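Local coordinates for protein caprin-2 (PDB 4OUS) that probably takes part in canonical Wnt signalling through a C1q domain that assembles as a trimer with bound calcium, at residues H58-A63 against A116-S121; V78-Y83 against A94-V99; R5-A10 against T32-M37. The protein carries 1 engineered substitution. One frame throughout, in Å; residues are numbered along the deposited sequence. Where two conformers were deposited one is given.

In the fold
The three contacts belong to one C1q domain, a beta-sandwich of the C1q/TNF type, and all reach the sheet of strands 29-34, 7-12, 125-134, 51-60 and 93-102. Contact 3 lies at the 29-34 edge of that sheet. Contact 1 ties a loop to strand 51-60, and contact 2 joins strand 93-102 to strand 77-84 of the other sheet. In sequence, contact 2 is nested inside the loop closed by contact 1. These two touch: Ile-59 N lies 2.8 Å from Ala-94 O, and their centres are about 16 Å apart. The centres of contacts 1 and 3 are about 22 Å apart. The side chains of Leu-60 and Ser-95 each lie about 8 Å from a bound calcium ion.

Contact 1 of 3, residues H58-A63 against A116-S121; sequences HILKLA and AIYGSS
Leu-60 and Leu-62 are tied to the loop 116-121 by two backbone bonds. Tyr-118 N gives a nearly straight one to Leu-60 O (2.8 Å, 170°). Leu-62 N bonds to Ala-116 O at 2.9 Å. Lys-61 and Ile-117 form a single beta bridge.

Apolar packing follows the same order. Leu-62 forks over the loop: CD1 lies 3.6 Å from Ala-116 CB, while CD2 meets the edge of the Tyr-118 ring, near its plane. Tyr-118 holds CG anti to its N (chi1 -174°), which lays the ring alongside Leu-60, with Leu-60 CD2 3.8 Å from Tyr-118 CD2. His-91 meets this ring edge-to-face. Ile-59 lies aslant to Ile-117, its CG2 3.6 Å from Ile-117 CG1.

The charged group turns elsewhere. Lys-61 bends at its last two torsions. NZ bonds Val-66 O, its strongest partner, and folds back to Leu-62 O at 3.0 Å. A water takes a bond from Ala-116 N and a weak one from Lys-61 NZ.

The direct bonds across the contact are all main-chain, the side chains add apolar packing, and the lysine charge is probably eased by the carbonyl oxygens of Leu-62 and Val-66.

Contact 2 of 3, residues V78-Y83 against A94-V99; sequences VMVSAY and ASNHAV
Asn-96 OD1 is gripped by two donors, His-97 N and Thr-126 OG1 of the third subunit, while ND2 of the same amide reaches across to Ser-81 O. The ND2 bond to Ser-81 O is 2.8 Å long and fairly straight at 162°. That oxygen lies in the amide plane of Asn-96, while ND2 is tilted out of the Ser-81 carbonyl plane. At the other end, Asn-96 OD1 accepts His-97 N at 2.8 Å, approached from the side of the C=O. The amide is therefore fixed in its rotation. Its first torsion is displaced from the usual anti position (chi1 -145°), and this goes with the short return to the backbone of the next residue. With an alanine in place of Asn-96, Ser-81 O, His-97 N and Thr-126 OG1 of the third subunit would probably lose their amide partner, and a gap would be likely beside Val-80.

The two strands come from different sheets of the C1q jelly roll. They run nearly antiparallel, 158° between directions, with axes 5.3 Å apart at closest. Strand 77-84 pairs with 68-74, and strand 93-102 with 51-60, so a side-chain amide spans the seam instead of a backbone ladder. Met-79 and Val-80 both face Leu-72, which makes a classic beta bulge.

Small residues let the strands approach. Ala-82 CB lies 3.4 Å from Ser-95 O and 3.8 Å from Ala-94 CB. Val-80 lies at a slant to Asn-96, with its CB 3.9 Å from Asn-96 ND2. Its CG2 comes to 3.6 Å from His-97 O, and CG1 lies 4.2 Å from Ala-98 CB. His-97 points away from strand 77-84; NE2 bonds Ser-128 OG and ND1 bonds His-58 ND1, both of the third subunit.

Contact 3 of 3, residues R5-A10 against T32-M37; sequences RVAFSA and TNLGDM
Phe-8 and Asn-33 stand on the same face of the sheet, with Phe-8 CB 3.8 Å from Asn-33 OD1. The Phe-8 ring then leads away from segment 32-37, its CG set between the backbone N and the carbonyl carbon (chi1 69°). It stacks on Phe-38, meets Phe-127 edge-to-face, and meets Phe-45 with planes about 25° apart. The flat amide of Asn-33 is held by the same neighbour, since OD1 accepts a bond from Phe-38 N.

The backbones pair antiparallel over a short length. Ala-7 N bonds to Leu-34 O at 3.1 Å, and the return bond from Leu-34 N to Ala-7 O is weak and bent. Ser-9 N reaches Thr-32 O, also at 3.1 Å. Phe-8 and Asn-33 are the non-hydrogen-bonded pair between, where Phe-8 CA makes a CH-O contact of 3.2 Å with Thr-32 O.

This is the pairing of strands 7-12 and 29-34 in the C1q jelly roll. Strand 29-34 is an edge strand of its sheet within the chain and ends in a type II turn from Asn-33 to Asp-36. Asp-36 N closes the turn on Asn-33 O at 2.9 Å. Gly-35 has phi 94°, and a CB there would be jammed against the preceding carbonyl O and crowd Arg-5 O.

On the opposite face, Ala-7 CB approaches Leu-34 CD1 at 4.4 Å, and Ser-9 CB lies 3.5 Å from Thr-32 OG1. Both hydroxyls are engaged beyond the strands: Thr-32 OG1 bonds Val-99 O of the second subunit, and Ser-9 OG bonds Ser-128 OG of its own chain and Val-99 N of the second subunit.

Contact 1 of 3, residues H58-A63 against A116-S121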
# COMPACT_ATOMS: atom_id res chain seq x y z
N HIS A 58 -2.15 -1.99 6.67
CA HIS A 58 -1.33 -3.18 6.57
C HIS A 58 -1.45 -3.92 7.88
O HIS A 58 -1.02 -3.39 8.91
CB HIS A 58 0.14 -2.84 6.32
CG HIS A 58 0.43 -2.30 4.95
ND1 HIS A 58 0.29 -0.97 4.62
CD2 HIS A 58 0.85 -2.94 3.84
CE1 HIS A 58 0.62 -0.81 3.35
NE2 HIS A 58 0.96 -1.99 2.85
N ILE A 59 -2.03 -5.12 7.88
CA ILE A 59 -2.28 -5.83 9.13
C ILE A 59 -1.60 -7.20 9.10
O ILE A 59 -1.89 -8.01 8.22
CB ILE A 59 -3.79 -6.00 9.39
CG1 ILE A 59 -4.53 -4.65 9.33
CG2 ILE A 59 -4.02 -6.70 10.72
CD1 ILE A 59 -4.14 -3.65 10.39
N LEU A 60 -0.69 -7.46 10.04
CA LEU A 60 0.00 -8.73 10.11
C LEU A 60 -0.79 -9.70 10.99
O LEU A 60 -1.17 -9.34 12.11
CB LEU A 60 1.41 -8.54 10.68
CG LEU A 60 2.35 -9.75 10.57
CD1 LEU A 60 2.80 -9.94 9.13
CD2 LEU A 60 3.54 -9.61 11.51
N LYS A 61 -1.04 -10.91 10.49
CA LYS A 61 -1.79 -11.89 11.27
C LYS A 61 -0.90 -12.68 12.21
O LYS A 61 0.30 -12.82 11.96
CB LYS A 61 -2.54 -12.86 10.35
CG LYS A 61 -1.66 -13.88 9.63
CD LYS A 61 -2.44 -14.70 8.59
CE LYS A 61 -3.59 -15.51 9.19
NZ LYS A 61 -3.10 -16.58 10.09
N LEU A 62 -1.49 -13.20 13.27
CA LEU A 62 -0.83 -14.20 14.10
C LEU A 62 -0.59 -15.46 13.27
O LEU A 62 -1.36 -15.79 12.36
CB LEU A 62 -1.65 -14.55 15.34
CG LEU A 62 -1.91 -13.43 16.34
CD1 LEU A 62 -2.52 -14.00 17.62
CD2 LEU A 62 -0.64 -12.68 16.66
N ALA A 63 0.47 -16.17 13.62
CA ALA A 63 0.83 -17.41 12.97
C ALA A 63 0.00 -18.56 13.54
O ALA A 63 0.51 -19.42 14.26
CB ALA A 63 2.32 -17.69 13.12
N ALA A 116 -6.69 -13.10 13.81
CA ALA A 116 -6.07 -12.44 14.95
C ALA A 116 -4.86 -11.66 14.46
O ALA A 116 -4.20 -12.06 13.49
CB ALA A 116 -5.67 -13.46 16.01
N ILE A 117 -4.58 -10.55 15.12
CA ILE A 117 -3.60 -9.57 14.68
C ILE A 117 -2.35 -9.55 15.55
O ILE A 117 -2.44 -9.56 16.77
CB ILE A 117 -4.22 -8.15 14.67
CG1 ILE A 117 -5.43 -8.13 13.73
CG2 ILE A 117 -3.19 -7.09 14.31
CD1 ILE A 117 -6.20 -6.83 13.74
N TYR A 118 -1.19 -9.49 14.90
CA TYR A 118 0.09 -9.35 15.57
C TYR A 118 0.41 -7.91 15.90
O TYR A 118 0.43 -7.04 15.01
CB TYR A 118 1.20 -9.93 14.69
CG TYR A 118 2.54 -9.96 15.39
CD1 TYR A 118 2.86 -10.99 16.26
CD2 TYR A 118 3.47 -8.94 15.20
CE1 TYR A 118 4.08 -11.02 16.91
CE2 TYR A 118 4.69 -8.96 15.85
CZ TYR A 118 4.99 -10.00 16.70
OH TYR A 118 6.20 -10.03 17.35
N GLY A 119 0.68 -7.65 17.17
CA GLY A 119 1.15 -6.34 17.60
C GLY A 119 2.47 -6.44 18.34
O GLY A 119 2.65 -7.31 19.20
N SER A 120 3.40 -5.56 18.00
CA SER A 120 4.64 -5.44 18.74
C SER A 120 5.21 -4.04 18.59
O SER A 120 4.69 -3.23 17.81
CB SER A 120 5.67 -6.47 18.27
OG SER A 120 6.33 -6.01 17.10
N SER A 121 6.28 -3.77 19.32
CA SER A 121 6.93 -2.47 19.25
C SER A 121 7.55 -2.17 17.89
O SER A 121 7.94 -1.04 17.64
CB SER A 121 8.01 -2.37 20.33
OG SER A 121 9.06 -3.29 20.09
O HOH W 1 -5.23 -15.06 12.08

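Contact 2 of 3, residues V78-Y83 against A94-V99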
# COMPACT_ATOMS: atom_id res chain seq x y z
N VAL A 78 -19.04 -1.97 4.46
CA VAL A 78 -17.75 -2.44 3.97
C VAL A 78 -17.38 -1.70 2.69
O VAL A 78 -18.12 -1.73 1.70
CB VAL A 78 -17.78 -3.96 3.69
CG1 VAL A 78 -16.50 -4.42 2.99
CG2 VAL A 78 -18.00 -4.74 4.98
N MET A 79 -16.23 -1.03 2.70
CA MET A 79 -15.77 -0.29 1.53
C MET A 79 -14.75 -1.07 0.71
O MET A 79 -14.91 -1.21 -0.51
CB MET A 79 -15.21 1.06 1.95
CG MET A 79 -16.19 1.89 2.79
SD MET A 79 -17.88 2.09 2.14
CE MET A 79 -17.57 3.23 0.79
N VAL A 80 -13.70 -1.58 1.36
CA VAL A 80 -12.78 -2.53 0.73
C VAL A 80 -12.39 -3.56 1.78
O VAL A 80 -12.58 -3.32 2.98
CB VAL A 80 -11.49 -1.86 0.15
CG1 VAL A 80 -11.83 -0.83 -0.92
CG2 VAL A 80 -10.63 -1.25 1.24
N SER A 81 -11.85 -4.69 1.34
CA SER A 81 -11.46 -5.75 2.26
C SER A 81 -10.09 -6.31 1.92
O SER A 81 -9.56 -6.09 0.84
CB SER A 81 -12.50 -6.87 2.23
OG SER A 81 -13.80 -6.38 2.54
N ALA A 82 -9.54 -7.06 2.87
CA ALA A 82 -8.26 -7.71 2.67
C ALA A 82 -8.27 -9.08 3.32
O ALA A 82 -8.93 -9.29 4.33
CB ALA A 82 -7.12 -6.86 3.22
N TYR A 83 -7.50 -9.99 2.74
CA TYR A 83 -7.39 -11.37 3.18
C TYR A 83 -5.93 -11.74 3.30
O TYR A 83 -5.13 -11.35 2.45
CB TYR A 83 -8.07 -12.30 2.18
CG TYR A 83 -7.87 -13.79 2.43
CD1 TYR A 83 -8.78 -14.50 3.21
CD2 TYR A 83 -6.80 -14.48 1.88
CE1 TYR A 83 -8.62 -15.85 3.43
CE2 TYR A 83 -6.63 -15.84 2.10
CZ TYR A 83 -7.55 -16.53 2.87
OH TYR A 83 -7.43 -17.88 3.11
N ALA A 94 -2.49 -8.68 5.55
CA ALA A 94 -3.72 -8.25 4.88
C ALA A 94 -3.66 -6.74 4.71
O ALA A 94 -3.58 -6.00 5.71
CB ALA A 94 -4.94 -8.66 5.70
N SER A 95 -3.70 -6.27 3.47
CA SER A 95 -3.57 -4.84 3.20
C SER A 95 -4.51 -4.39 2.10
O SER A 95 -4.88 -5.17 1.22
CB SER A 95 -2.12 -4.50 2.81
OG SER A 95 -1.74 -5.12 1.60
N ASN A 96 -4.91 -3.13 2.17
CA ASN A 96 -5.64 -2.50 1.09
C ASN A 96 -5.58 -0.98 1.28
O ASN A 96 -4.87 -0.47 2.15
CB ASN A 96 -7.09 -3.01 1.00
CG ASN A 96 -7.59 -3.08 -0.44
OD1 ASN A 96 -7.21 -2.26 -1.28
ND2 ASN A 96 -8.44 -4.05 -0.73
N HIS A 97 -6.33 -0.28 0.45
CA HIS A 97 -6.34 1.17 0.44
C HIS A 97 -7.68 1.61 -0.13
O HIS A 97 -8.39 0.81 -0.75
CB HIS A 97 -5.21 1.70 -0.44
CG HIS A 97 -5.53 1.54 -1.89
ND1 HIS A 97 -5.37 0.36 -2.57
CD2 HIS A 97 -6.14 2.39 -2.74
CE1 HIS A 97 -5.83 0.51 -3.81
NE2 HIS A 97 -6.31 1.73 -3.93
N ALA A 98 -8.01 2.89 0.02
CA ALA A 98 -9.18 3.44 -0.66
C ALA A 98 -9.08 4.95 -0.72
O ALA A 98 -8.43 5.57 0.13
CB ALA A 98 -10.47 3.03 0.05
N VAL A 99 -9.71 5.54 -1.73
CA VAL A 99 -9.96 6.98 -1.73
C VAL A 99 -11.47 7.15 -1.64
O VAL A 99 -12.21 6.71 -2.52
CB VAL A 99 -9.43 7.69 -2.99
CG1 VAL A 99 -9.58 9.20 -2.83
CG2 VAL A 99 -7.98 7.31 -3.24

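Contact 3 of 3, residues R5-A10 against T32-M37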
# COMPACT_ATOMS: atom_id res chain seq x y z
N ARG A 5 -5.66 20.72 7.93
CA ARG A 5 -4.65 19.67 7.83
C ARG A 5 -5.13 18.49 8.66
O ARG A 5 -5.28 18.60 9.87
CB ARG A 5 -3.29 20.17 8.31
CG ARG A 5 -2.76 21.32 7.47
CD ARG A 5 -1.34 21.70 7.84
NE ARG A 5 -0.74 22.57 6.83
CZ ARG A 5 0.49 23.06 6.89
NH1 ARG A 5 1.27 22.77 7.93
NH2 ARG A 5 0.95 23.83 5.92
N VAL A 6 -5.40 17.38 7.99
CA VAL A 6 -5.97 16.22 8.66
C VAL A 6 -5.23 14.98 8.19
O VAL A 6 -5.26 14.64 7.00
CB VAL A 6 -7.48 16.08 8.36
CG1 VAL A 6 -8.07 14.93 9.18
CG2 VAL A 6 -8.23 17.37 8.63
N ALA A 7 -4.56 14.30 9.12
CA ALA A 7 -3.82 13.09 8.79
C ALA A 7 -3.54 12.32 10.06
O ALA A 7 -3.21 12.91 11.08
CB ALA A 7 -2.52 13.42 8.07
N PHE A 8 -3.65 11.00 9.99
CA PHE A 8 -3.26 10.17 11.12
C PHE A 8 -2.46 8.98 10.62
O PHE A 8 -2.60 8.55 9.46
CB PHE A 8 -4.47 9.69 11.94
CG PHE A 8 -5.33 8.70 11.22
CD1 PHE A 8 -5.14 7.34 11.38
CD2 PHE A 8 -6.35 9.13 10.38
CE1 PHE A 8 -5.93 6.43 10.69
CE2 PHE A 8 -7.14 8.24 9.71
CZ PHE A 8 -6.93 6.88 9.87
N SER A 9 -1.64 8.43 11.50
CA SER A 9 -0.89 7.24 11.18
C SER A 9 -0.73 6.46 12.47
O SER A 9 -0.06 6.92 13.40
CB SER A 9 0.45 7.61 10.56
OG SER A 9 1.04 6.49 9.94
N ALA A 10 -1.41 5.32 12.54
CA ALA A 10 -1.55 4.55 13.76
C ALA A 10 -0.92 3.17 13.62
O ALA A 10 -0.77 2.65 12.51
CB ALA A 10 -3.01 4.43 14.14
N THR A 32 1.24 10.33 14.01
CA THR A 32 0.65 11.63 13.70
C THR A 32 -0.85 11.59 13.92
O THR A 32 -1.48 10.54 13.73
CB THR A 32 0.92 12.09 12.24
OG1 THR A 32 0.54 11.05 11.33
CG2 THR A 32 2.37 12.47 12.01
N ASN A 33 -1.42 12.72 14.30
CA ASN A 33 -2.87 12.86 14.43
C ASN A 33 -3.25 14.32 14.21
O ASN A 33 -3.90 14.95 15.05
CB ASN A 33 -3.35 12.34 15.79
CG ASN A 33 -4.85 12.02 15.81
OD1 ASN A 33 -5.52 11.98 14.78
ND2 ASN A 33 -5.37 11.78 17.00
N LEU A 34 -2.82 14.86 13.07
CA LEU A 34 -3.16 16.22 12.67
C LEU A 34 -4.66 16.34 12.53
O LEU A 34 -5.29 15.56 11.81
CB LEU A 34 -2.48 16.59 11.35
CG LEU A 34 -0.96 16.58 11.33
CD1 LEU A 34 -0.46 16.85 9.92
CD2 LEU A 34 -0.39 17.60 12.30
N GLY A 35 -5.24 17.30 13.25
CA GLY A 35 -6.68 17.47 13.27
C GLY A 35 -7.38 16.75 14.42
O GLY A 35 -8.56 16.98 14.65
N ASP A 36 -6.65 15.90 15.14
CA ASP A 36 -7.16 15.21 16.32
C ASP A 36 -8.37 14.33 16.04
O ASP A 36 -9.21 14.15 16.92
CB ASP A 36 -7.53 16.20 17.42
CG ASP A 36 -6.41 17.14 17.76
OD1 ASP A 36 -5.51 16.73 18.52
OD2 ASP A 36 -6.42 18.28 17.25
N MET A 37 -8.47 13.78 14.84
CA MET A 37 -9.69 13.09 14.45
C MET A 37 -9.62 11.56 14.55
O MET A 37 -10.64 10.90 14.37
CB MET A 37 -10.08 13.50 13.03
CG MET A 37 -10.33 15.00 12.82
SD MET A 37 -11.33 15.82 14.08
CE MET A 37 -12.76 14.81 13.98